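Aftrax (Archaeoglobus fulgidus, PDB 3ZC0) binds duplex RNA and cleaves it as the archaeal C3PO, a magnesium-dependent ribonuclease related to Translin and TRAX. Local coordinates at residues V85-I94 / G114-Y125; L142-M153 / L170-K181. The protein carries 1 engineered substitution. All coordinates share one frame; numbering follows the deposited sequence.

Contact 1 of 2, residues V85-I94 / G114-Y125; sequences VEAIAFKNAI and GFAAAVGELRRY. Engineered in segment 114-125: Ala-117 (natural residue Asp). With MG (magnesium ion), chain U.
Glu-86 and Glu-121 bring their carboxylates together from two helices onto one magnesium ion, each through its OE2. The metal lies 2.2 Å from Glu-86 OE2 and 2.1 Å from Glu-121 OE2, and sharing the cation probably offsets the repulsion between the two acidic oxygens. The two side chains cross at about a right angle, with their carboxylate planes turned 36° apart. Glu-86 reaches the ion with an extended chain, CG anti to the backbone N (chi1 -179°), lying like a knob among Gly-114, Ala-117, Ala-118 and Glu-121. A water and a phosphate of the bound RNA are also ligands of the ion, so this polar margin faces the substrate. Ala-117, engineered from aspartate, touches the Glu-86 chain with its methyl and brings no carboxylate to the site. Glu-121 OE1 turns to Arg-124 NH1 in a salt bridge whose hydrogen bond is weak, and also to His-42. This acidic pair, held between helices 73-94 and 108-132 of the all-helical Translin fold, supplies the protein ligands of the metal site. Behind that site, at Glu-86 and Gly-114, the backbones come close, the segment axes approaching to 7.6 Å. Gly-114 allows this: a CB there would clash with Val-85, and its carbonyl O lies 3.4 Å from Glu-86 CA. Small residues suit the next turn, where Ala-89 CB rests over a face of the Phe-115 ring, 3.7 Å from its centroid, while Ala-118 meets Ala-89 methyl to methyl. Further along, Phe-90 takes Glu-121 CB over one face and Leu-122 CD2 at its edge. At the partly exposed end, Ile-94 CG2 stands over the centre of the Tyr-125 ring, 3.6 Å from its centroid, the methyl of a beta-branched side chain laid on a broad aromatic face.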
loop_
_atom_site.group_PDB
_atom_site.type_symbol
_atom_site.label_atom_id
_atom_site.label_comp_id
_atom_site.label_asym_id
_atom_site.label_seq_id
_atom_site.Cartn_x
_atom_site.Cartn_y
_atom_site.Cartn_z
ATOM N N VAL E 85 20.359 -19.080 10.153
ATOM C CA VAL E 85 19.631 -20.318 10.402
ATOM C C VAL E 85 19.279 -21.011 9.082
ATOM O O VAL E 85 19.516 -22.210 8.946
ATOM C CB VAL E 85 18.369 -20.125 11.264
ATOM C CG1 VAL E 85 17.653 -21.447 11.438
ATOM C CG2 VAL E 85 18.722 -19.551 12.623
ATOM N N GLU E 86 18.749 -20.265 8.108
ATOM C CA GLU E 86 18.373 -20.858 6.822
ATOM C C GLU E 86 19.551 -21.624 6.210
ATOM O O GLU E 86 19.434 -22.819 5.886
ATOM C CB GLU E 86 17.858 -19.783 5.844
ATOM C CG GLU E 86 17.405 -20.293 4.440
ATOM C CD GLU E 86 17.120 -19.159 3.457
ATOM O OE1 GLU E 86 17.302 -17.986 3.831
ATOM O OE2 GLU E 86 16.716 -19.424 2.304
ATOM N N ALA E 87 20.683 -20.933 6.077
ATOM C CA ALA E 87 21.905 -21.523 5.506
ATOM C C ALA E 87 22.374 -22.775 6.243
ATOM O O ALA E 87 22.772 -23.768 5.609
ATOM C CB ALA E 87 23.030 -20.485 5.479
ATOM N N ILE E 88 22.325 -22.724 7.578
ATOM C CA ILE E 88 22.728 -23.877 8.374
ATOM C C ILE E 88 21.778 -25.058 8.200
ATOM O O ILE E 88 22.205 -26.159 7.865
ATOM C CB ILE E 88 22.829 -23.565 9.861
ATOM C CG1 ILE E 88 24.019 -22.644 10.143
ATOM C CG2 ILE E 88 22.977 -24.869 10.628
ATOM C CD1 ILE E 88 23.866 -21.838 11.412
ATOM N N ALA E 89 20.492 -24.828 8.431
ATOM C CA ALA E 89 19.484 -25.865 8.224
ATOM C C ALA E 89 19.625 -26.517 6.848
ATOM O O ALA E 89 19.637 -27.744 6.736
ATOM C CB ALA E 89 18.093 -25.298 8.406
ATOM N N PHE E 90 19.768 -25.690 5.816
ATOM C CA PHE E 90 19.927 -26.185 4.465
ATOM C C PHE E 90 21.150 -27.106 4.340
ATOM O O PHE E 90 21.007 -28.292 3.951
ATOM C CB PHE E 90 20.000 -25.019 3.482
ATOM C CG PHE E 90 20.192 -25.441 2.047
ATOM C CD1 PHE E 90 19.306 -26.316 1.453
ATOM C CD2 PHE E 90 21.250 -24.950 1.298
ATOM C CE1 PHE E 90 19.475 -26.710 0.136
ATOM C CE2 PHE E 90 21.418 -25.328 -0.017
ATOM C CZ PHE E 90 20.532 -26.213 -0.604
ATOM N N LYS E 91 22.332 -26.582 4.696
ATOM C CA LYS E 91 23.568 -27.386 4.629
ATOM C C LYS E 91 23.394 -28.710 5.348
ATOM O O LYS E 91 23.740 -29.756 4.810
ATOM C CB LYS E 91 24.779 -26.647 5.212
ATOM C CG LYS E 91 26.132 -27.012 4.574
ATOM C CD LYS E 91 26.656 -28.395 4.988
ATOM C CE LYS E 91 28.137 -28.633 4.592
ATOM N NZ LYS E 91 28.447 -28.616 3.115
ATOM N N ASN E 92 22.848 -28.654 6.559
ATOM C CA ASN E 92 22.570 -29.859 7.329
ATOM C C ASN E 92 21.734 -30.870 6.556
ATOM O O ASN E 92 22.100 -32.050 6.471
ATOM C CB ASN E 92 21.893 -29.519 8.657
ATOM C CG ASN E 92 22.864 -28.919 9.661
ATOM O OD1 ASN E 92 24.080 -28.922 9.447
ATOM N ND2 ASN E 92 22.335 -28.409 10.761
ATOM N N ALA E 93 20.630 -30.407 5.976
ATOM C CA ALA E 93 19.727 -31.308 5.276
ATOM C C ALA E 93 20.393 -31.976 4.062
ATOM O O ALA E 93 20.319 -33.202 3.883
ATOM C CB ALA E 93 18.449 -30.579 4.869
ATOM N N ILE E 94 21.054 -31.192 3.219
ATOM C CA ILE E 94 21.651 -31.817 2.047
ATOM C C ILE E 94 22.852 -32.676 2.439
ATOM O O ILE E 94 23.353 -33.452 1.625
ATOM C CB ILE E 94 22.082 -30.794 0.985
ATOM C CG1 ILE E 94 23.289 -30.017 1.485
ATOM C CG2 ILE E 94 20.930 -29.874 0.633
ATOM C CD1 ILE E 94 23.996 -29.316 0.414
ATOM N N GLY E 114 13.971 -19.205 9.889
ATOM C CA GLY E 114 15.092 -19.735 9.136
ATOM C C GLY E 114 14.800 -21.111 8.569
ATOM O O GLY E 114 15.092 -21.380 7.396
ATOM N N PHE E 115 14.223 -21.990 9.388
ATOM C CA PHE E 115 13.927 -23.341 8.908
ATOM C C PHE E 115 12.840 -23.319 7.842
ATOM O O PHE E 115 12.975 -23.976 6.764
ATOM C CB PHE E 115 13.551 -24.269 10.065
ATOM C CG PHE E 115 14.744 -24.892 10.749
ATOM C CD1 PHE E 115 15.392 -24.235 11.791
ATOM C CD2 PHE E 115 15.223 -26.126 10.346
ATOM C CE1 PHE E 115 16.483 -24.798 12.415
ATOM C CE2 PHE E 115 16.310 -26.699 10.966
ATOM C CZ PHE E 115 16.944 -26.030 12.001
ATOM N N ALA E 116 11.777 -22.556 8.130
ATOM C CA ALA E 116 10.701 -22.386 7.144
ATOM C C ALA E 116 11.266 -21.911 5.798
ATOM O O ALA E 116 10.950 -22.469 4.745
ATOM C CB ALA E 116 9.617 -21.435 7.649
ATOM N N ALA E 117 12.133 -20.904 5.857
ATOM C CA ALA E 117 12.848 -20.397 4.699
ATOM C C ALA E 117 13.602 -21.494 3.974
ATOM O O ALA E 117 13.614 -21.535 2.734
ATOM C CB ALA E 117 13.825 -19.322 5.128
ATOM N N ALA E 118 14.266 -22.357 4.743
ATOM C CA ALA E 118 15.105 -23.403 4.149
ATOM C C ALA E 118 14.291 -24.374 3.297
ATOM O O ALA E 118 14.820 -24.920 2.310
ATOM C CB ALA E 118 15.910 -24.152 5.213
ATOM N N VAL E 119 13.016 -24.571 3.667
ATOM C CA VAL E 119 12.115 -25.366 2.807
ATOM C C VAL E 119 12.202 -25.093 1.284
ATOM O O VAL E 119 12.253 -26.030 0.476
ATOM C CB VAL E 119 10.655 -25.262 3.241
ATOM C CG1 VAL E 119 9.785 -26.205 2.389
ATOM C CG2 VAL E 119 10.540 -25.624 4.703
ATOM N N GLY E 120 12.235 -23.817 0.901
ATOM C CA GLY E 120 12.324 -23.434 -0.503
ATOM C C GLY E 120 13.644 -23.784 -1.151
ATOM O O GLY E 120 13.673 -24.158 -2.340
ATOM N N GLU E 121 14.734 -23.665 -0.382
ATOM C CA GLU E 121 16.048 -24.007 -0.919
ATOM C C GLU E 121 16.059 -25.511 -1.142
ATOM O O GLU E 121 16.600 -26.019 -2.138
ATOM C CB GLU E 121 17.175 -23.592 0.030
ATOM C CG GLU E 121 17.162 -22.132 0.435
ATOM C CD GLU E 121 17.350 -21.175 -0.736
ATOM O OE1 GLU E 121 17.720 -21.639 -1.839
ATOM O OE2 GLU E 121 17.115 -19.954 -0.552
ATOM N N LEU E 122 15.432 -26.222 -0.210
ATOM C CA LEU E 122 15.272 -27.650 -0.361
ATOM C C LEU E 122 14.509 -27.949 -1.650
ATOM O O LEU E 122 14.895 -28.844 -2.406
ATOM C CB LEU E 122 14.590 -28.257 0.865
ATOM C CG LEU E 122 15.530 -28.361 2.071
ATOM C CD1 LEU E 122 14.820 -28.890 3.294
ATOM C CD2 LEU E 122 16.708 -29.248 1.723
ATOM N N ARG E 123 13.446 -27.195 -1.920
ATOM C CA ARG E 123 12.735 -27.385 -3.183
ATOM C C ARG E 123 13.685 -27.274 -4.376
ATOM O O ARG E 123 13.765 -28.221 -5.175
ATOM C CB ARG E 123 11.541 -26.445 -3.360
ATOM C CG ARG E 123 11.145 -26.315 -4.822
ATOM C CD ARG E 123 9.742 -25.799 -5.036
ATOM N NE ARG E 123 9.454 -25.549 -6.454
ATOM C CZ ARG E 123 9.249 -26.496 -7.376
ATOM N NH1 ARG E 123 9.323 -27.783 -7.059
ATOM N NH2 ARG E 123 8.974 -26.158 -8.633
ATOM N N ARG E 124 14.417 -26.159 -4.498
ATOM C CA ARG E 124 15.390 -26.060 -5.614
ATOM C C ARG E 124 16.282 -27.286 -5.702
ATOM O O ARG E 124 16.349 -27.920 -6.745
ATOM C CB ARG E 124 16.294 -24.834 -5.534
ATOM C CG ARG E 124 15.557 -23.537 -5.430
ATOM C CD ARG E 124 16.499 -22.384 -5.644
ATOM N NE ARG E 124 15.755 -21.145 -5.825
ATOM C CZ ARG E 124 15.489 -20.286 -4.852
ATOM N NH1 ARG E 124 15.915 -20.523 -3.612
ATOM N NH2 ARG E 124 14.800 -19.190 -5.125
ATOM N N TYR E 125 16.933 -27.624 -4.592
ATOM C CA TYR E 125 17.824 -28.775 -4.541
ATOM C C TYR E 125 17.186 -30.091 -5.002
ATOM O O TYR E 125 17.781 -30.812 -5.803
ATOM C CB TYR E 125 18.379 -28.930 -3.134
ATOM C CG TYR E 125 19.563 -29.859 -3.017
ATOM C CD1 TYR E 125 20.836 -29.453 -3.401
ATOM C CD2 TYR E 125 19.409 -31.141 -2.507
ATOM C CE1 TYR E 125 21.925 -30.304 -3.282
ATOM C CE2 TYR E 125 20.485 -31.989 -2.379
ATOM C CZ TYR E 125 21.739 -31.568 -2.767
ATOM O OH TYR E 125 22.803 -32.424 -2.624
HETATM MG MG MG U . 16.396 -18.307 0.473
HETATM O O HOH W 1 14.756 -19.549 0.454
#

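Contact 2 of 2, residues L142-M153 / L170-K181; sequences LEVMEKIYERLM and LDVARGGIERTK
With CG anti to the backbone N (chi1 -176°), Tyr-149 sends its ring toward helix 166-187, where the chain of Arg-174, bent at chi2 and chi3, folds across one face. Arg-174 CZ stands 4.5 Å from the ring centroid in a cation-pi contact, but the guanidinium is almost perpendicular to the ring, its plane 88° away, so NE and NH2 approach the face while Arg-174 CG lies against CZ and OH of Tyr-149. The opposite face carries Met-153 CG from the tyrosine's own helix. At the ring edge, Tyr-149 CE1 comes 3.3 Å from Leu-170 O. Replacing Tyr-149 by an alanine would probably strip the Arg-174 guanidinium of its aromatic face, leaving it held by its salt bridges alone, and open a gap beside Leu-170 and Ile-177. These two helices of the Translin fold run antiparallel, 154° between their directions, and their axes come no nearer than 10.2 Å, a spacing that long side chains bridge. Ile-177 fills the middle: its CG1 meets Met-145 CE at 3.6 Å and its CD1 covers a face of the guanidinium. Leu-142 CD1 packs on the methyl CG2 of Thr-180, whose hydroxyl OG1 instead donates to Gly-176 O within its own helix. Above this apolar layer Glu-146, bent at chi2, divides its oxygens, OE1 pairing with Arg-174 NH2 and OE2 with Lys-181 NZ, 3.1 Å away in a weak bond. Arg-174 NH1 also bonds Glu-178 OE1. Two acids thus join two bases in one network, which would probably favour charged forms for all four and offset the nearness of Arg-124 of a neighbouring subunit.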
loop_
_atom_site.group_PDB
_atom_site.type_symbol
_atom_site.label_atom_id
_atom_site.label_comp_id
_atom_site.label_asym_id
_atom_site.label_seq_id
_atom_site.Cartn_x
_atom_site.Cartn_y
_atom_site.Cartn_z
ATOM N N LEU E 142 12.099 -34.347 -0.040
ATOM C CA LEU E 142 10.665 -34.235 0.164
ATOM C C LEU E 142 10.344 -34.539 1.622
ATOM O O LEU E 142 9.569 -33.818 2.267
ATOM C CB LEU E 142 9.912 -35.207 -0.745
ATOM C CG LEU E 142 9.012 -34.655 -1.849
ATOM C CD1 LEU E 142 8.932 -33.129 -1.853
ATOM C CD2 LEU E 142 9.511 -35.170 -3.181
ATOM N N GLU E 143 10.965 -35.601 2.142
ATOM C CA GLU E 143 10.676 -36.067 3.500
ATOM C C GLU E 143 11.030 -34.996 4.518
ATOM O O GLU E 143 10.175 -34.628 5.333
ATOM C CB GLU E 143 11.387 -37.393 3.812
ATOM C CG GLU E 143 10.818 -38.616 3.068
ATOM C CD GLU E 143 11.586 -39.919 3.342
ATOM O OE1 GLU E 143 12.503 -39.924 4.197
ATOM O OE2 GLU E 143 11.266 -40.945 2.697
ATOM N N VAL E 144 12.264 -34.477 4.461
ATOM C CA VAL E 144 12.655 -33.376 5.361
ATOM C C VAL E 144 11.733 -32.152 5.229
ATOM O O VAL E 144 11.233 -31.657 6.239
ATOM C CB VAL E 144 14.199 -32.998 5.322
ATOM C CG1 VAL E 144 14.838 -33.426 4.047
ATOM C CG2 VAL E 144 14.429 -31.505 5.574
ATOM N N MET E 145 11.485 -31.706 3.994
ATOM C CA MET E 145 10.566 -30.595 3.716
ATOM C C MET E 145 9.265 -30.767 4.465
ATOM O O MET E 145 8.862 -29.905 5.265
ATOM C CB MET E 145 10.287 -30.482 2.213
ATOM C CG MET E 145 11.471 -29.903 1.434
ATOM S SD MET E 145 11.325 -29.926 -0.364
ATOM C CE MET E 145 9.736 -29.090 -0.547
ATOM N N GLU E 146 8.623 -31.898 4.215
ATOM C CA GLU E 146 7.407 -32.258 4.919
ATOM C C GLU E 146 7.583 -32.226 6.448
ATOM O O GLU E 146 6.685 -31.772 7.162
ATOM C CB GLU E 146 6.935 -33.640 4.467
ATOM C CG GLU E 146 6.206 -33.678 3.135
ATOM C CD GLU E 146 4.746 -33.252 3.239
ATOM O OE1 GLU E 146 4.360 -32.643 4.268
ATOM O OE2 GLU E 146 3.980 -33.534 2.290
ATOM N N LYS E 147 8.733 -32.695 6.945
ATOM C CA LYS E 147 8.978 -32.749 8.388
ATOM C C LYS E 147 8.956 -31.350 8.968
ATOM O O LYS E 147 8.176 -31.061 9.871
ATOM C CB LYS E 147 10.313 -33.417 8.709
ATOM N N ILE E 148 9.814 -30.488 8.434
ATOM C CA ILE E 148 9.878 -29.090 8.821
ATOM C C ILE E 148 8.499 -28.460 8.794
ATOM O O ILE E 148 8.111 -27.790 9.747
ATOM C CB ILE E 148 10.786 -28.291 7.889
ATOM C CG1 ILE E 148 12.216 -28.828 7.925
ATOM C CG2 ILE E 148 10.805 -26.838 8.289
ATOM C CD1 ILE E 148 13.130 -28.223 6.845
ATOM N N TYR E 149 7.747 -28.675 7.722
ATOM C CA TYR E 149 6.396 -28.119 7.686
ATOM C C TYR E 149 5.591 -28.585 8.887
ATOM O O TYR E 149 5.055 -27.760 9.634
ATOM C CB TYR E 149 5.642 -28.445 6.388
ATOM C CG TYR E 149 4.273 -27.773 6.330
ATOM C CD1 TYR E 149 4.153 -26.430 5.978
ATOM C CD2 TYR E 149 3.105 -28.471 6.647
ATOM C CE1 TYR E 149 2.908 -25.806 5.938
ATOM C CE2 TYR E 149 1.857 -27.852 6.606
ATOM C CZ TYR E 149 1.762 -26.520 6.253
ATOM O OH TYR E 149 0.528 -25.893 6.207
ATOM N N GLU E 150 5.544 -29.904 9.077
ATOM C CA GLU E 150 4.789 -30.541 10.167
ATOM C C GLU E 150 5.156 -29.979 11.553
ATOM O O GLU E 150 4.286 -29.506 12.298
ATOM C CB GLU E 150 5.004 -32.059 10.129
ATOM C CG GLU E 150 4.053 -32.894 10.987
ATOM C CD GLU E 150 4.683 -34.218 11.460
ATOM O OE1 GLU E 150 5.934 -34.362 11.414
ATOM O OE2 GLU E 150 3.921 -35.115 11.891
ATOM N N ARG E 151 6.445 -30.005 11.882
ATOM C CA ARG E 151 6.906 -29.530 13.182
ATOM C C ARG E 151 6.661 -28.032 13.383
ATOM O O ARG E 151 6.148 -27.621 14.418
ATOM C CB ARG E 151 8.383 -29.891 13.397
ATOM C CG ARG E 151 8.653 -31.401 13.330
ATOM C CD ARG E 151 8.886 -32.044 14.704
ATOM N NE ARG E 151 8.359 -31.226 15.792
ATOM C CZ ARG E 151 7.092 -31.246 16.196
ATOM N NH1 ARG E 151 6.219 -32.051 15.592
ATOM N NH2 ARG E 151 6.698 -30.454 17.189
ATOM N N LEU E 152 7.009 -27.225 12.387
ATOM C CA LEU E 152 6.857 -25.777 12.497
ATOM C C LEU E 152 5.408 -25.326 12.570
ATOM O O LEU E 152 5.128 -24.253 13.082
ATOM C CB LEU E 152 7.541 -25.069 11.333
ATOM C CG LEU E 152 8.900 -24.455 11.654
ATOM C CD1 LEU E 152 9.687 -25.377 12.566
ATOM C CD2 LEU E 152 9.668 -24.162 10.360
ATOM N N MET E 153 4.483 -26.125 12.049
ATOM C CA MET E 153 3.082 -25.725 12.097
ATOM C C MET E 153 2.588 -25.641 13.541
ATOM O O MET E 153 1.696 -24.858 13.872
ATOM C CB MET E 153 2.207 -26.670 11.278
ATOM C CG MET E 153 2.101 -26.277 9.814
ATOM S SD MET E 153 1.352 -24.644 9.594
ATOM C CE MET E 153 -0.338 -24.967 10.007
ATOM N N LEU E 170 5.352 -20.398 6.074
ATOM C CA LEU E 170 4.896 -21.776 6.073
ATOM C C LEU E 170 3.909 -22.024 4.951
ATOM O O LEU E 170 3.920 -23.099 4.358
ATOM C CB LEU E 170 4.295 -22.164 7.423
ATOM C CG LEU E 170 5.368 -22.497 8.463
ATOM C CD1 LEU E 170 4.763 -22.889 9.796
ATOM C CD2 LEU E 170 6.290 -23.589 7.946
ATOM N N ASP E 171 3.056 -21.044 4.654
ATOM C CA ASP E 171 2.153 -21.190 3.509
ATOM C C ASP E 171 2.933 -21.308 2.203
ATOM O O ASP E 171 2.704 -22.243 1.408
ATOM C CB ASP E 171 1.112 -20.074 3.456
ATOM C CG ASP E 171 -0.023 -20.316 4.426
ATOM O OD1 ASP E 171 -0.145 -21.472 4.897
ATOM O OD2 ASP E 171 -0.783 -19.369 4.714
ATOM N N VAL E 172 3.881 -20.393 2.007
ATOM C CA VAL E 172 4.809 -20.511 0.891
ATOM C C VAL E 172 5.429 -21.909 0.850
ATOM O O VAL E 172 5.383 -22.586 -0.170
ATOM C CB VAL E 172 5.913 -19.459 0.976
ATOM C CG1 VAL E 172 6.891 -19.567 -0.237
ATOM C CG2 VAL E 172 5.285 -18.082 1.078
ATOM N N ALA E 173 5.976 -22.347 1.974
ATOM C CA ALA E 173 6.563 -23.670 2.076
ATOM C C ALA E 173 5.601 -24.774 1.627
ATOM O O ALA E 173 6.001 -25.648 0.863
ATOM C CB ALA E 173 7.064 -23.922 3.483
ATOM N N ARG E 174 4.345 -24.720 2.075
ATOM C CA ARG E 174 3.346 -25.720 1.715
ATOM C C ARG E 174 3.246 -25.782 0.207
ATOM O O ARG E 174 3.313 -26.863 -0.402
ATOM C CB ARG E 174 1.984 -25.346 2.284
ATOM C CG ARG E 174 1.072 -26.517 2.715
ATOM C CD ARG E 174 1.442 -27.858 2.105
ATOM N NE ARG E 174 1.946 -28.781 3.122
ATOM C CZ ARG E 174 2.380 -30.018 2.884
ATOM N NH1 ARG E 174 2.368 -30.508 1.660
ATOM N NH2 ARG E 174 2.824 -30.772 3.881
ATOM N N GLY E 175 3.102 -24.605 -0.394
ATOM C CA GLY E 175 3.069 -24.512 -1.847
ATOM C C GLY E 175 4.263 -25.184 -2.504
ATOM O O GLY E 175 4.111 -26.016 -3.393
ATOM N N GLY E 176 5.455 -24.826 -2.048
ATOM C CA GLY E 176 6.668 -25.443 -2.536
ATOM C C GLY E 176 6.642 -26.958 -2.450
ATOM O O GLY E 176 6.924 -27.628 -3.431
ATOM N N ILE E 177 6.308 -27.497 -1.282
ATOM C CA ILE E 177 6.247 -28.941 -1.096
ATOM C C ILE E 177 5.334 -29.561 -2.153
ATOM O O ILE E 177 5.712 -30.512 -2.827
ATOM C CB ILE E 177 5.739 -29.319 0.314
ATOM C CG1 ILE E 177 6.666 -28.783 1.385
ATOM C CG2 ILE E 177 5.640 -30.814 0.474
ATOM C CD1 ILE E 177 5.974 -28.631 2.724
ATOM N N GLU E 178 4.139 -29.008 -2.318
ATOM C CA GLU E 178 3.217 -29.603 -3.266
ATOM C C GLU E 178 3.774 -29.546 -4.670
ATOM O O GLU E 178 3.709 -30.519 -5.412
ATOM C CB GLU E 178 1.891 -28.895 -3.235
ATOM C CG GLU E 178 0.803 -29.767 -2.770
ATOM C CD GLU E 178 0.889 -30.017 -1.285
ATOM O OE1 GLU E 178 0.717 -29.035 -0.529
ATOM O OE2 GLU E 178 1.120 -31.189 -0.880
ATOM N N ARG E 179 4.329 -28.397 -5.026
ATOM C CA ARG E 179 4.872 -28.222 -6.359
ATOM C C ARG E 179 5.926 -29.313 -6.569
ATOM O O ARG E 179 5.913 -30.026 -7.571
ATOM C CB ARG E 179 5.435 -26.798 -6.537
ATOM C CG ARG E 179 5.556 -26.317 -7.990
ATOM C CD ARG E 179 5.876 -24.808 -8.093
ATOM N NE ARG E 179 4.812 -23.949 -7.565
ATOM C CZ ARG E 179 4.908 -23.214 -6.454
ATOM N NH1 ARG E 179 6.027 -23.222 -5.732
ATOM N NH2 ARG E 179 3.882 -22.463 -6.060
ATOM N N THR E 180 6.791 -29.485 -5.580
ATOM C CA THR E 180 7.845 -30.473 -5.666
ATOM C C THR E 180 7.258 -31.879 -5.838
ATOM O O THR E 180 7.741 -32.657 -6.657
ATOM C CB THR E 180 8.822 -30.370 -4.463
ATOM O OG1 THR E 180 9.293 -29.020 -4.360
ATOM C CG2 THR E 180 10.030 -31.291 -4.647
ATOM N N LYS E 181 6.190 -32.183 -5.103
ATOM C CA LYS E 181 5.551 -33.487 -5.215
ATOM C C LYS E 181 5.104 -33.690 -6.649
ATOM O O LYS E 181 5.398 -34.726 -7.256
ATOM C CB LYS E 181 4.375 -33.617 -4.242
ATOM C CG LYS E 181 4.785 -33.986 -2.818
ATOM C CD LYS E 181 3.572 -34.037 -1.926
ATOM C CE LYS E 181 3.840 -34.791 -0.641
ATOM N NZ LYS E 181 2.547 -35.060 0.064
#

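From the N terminus, the chain runs through helices 6-42 and 46-64 before helix 73-94 enters contact 1, which closes a loop of 19 residues between 85-94 and 114-125. Contact 2 follows in series: only after 114-125 has ended does the chain reach 142-153, where contact 2 closes a second loop, of 16 residues, between 142-153 and 170-181. Neither loop encloses or crosses the other. Helix 108-132 joins them physically, since its metal-site side faces 73-94 while Ala-116 and Leu-122 pack on helix 135-153, and Arg-123 NH1 probably hydrogen-bonds Thr-180 OG1. With centres about 11 Å apart, the contacts tie four consecutive helices together, and bound RNA lies close to both.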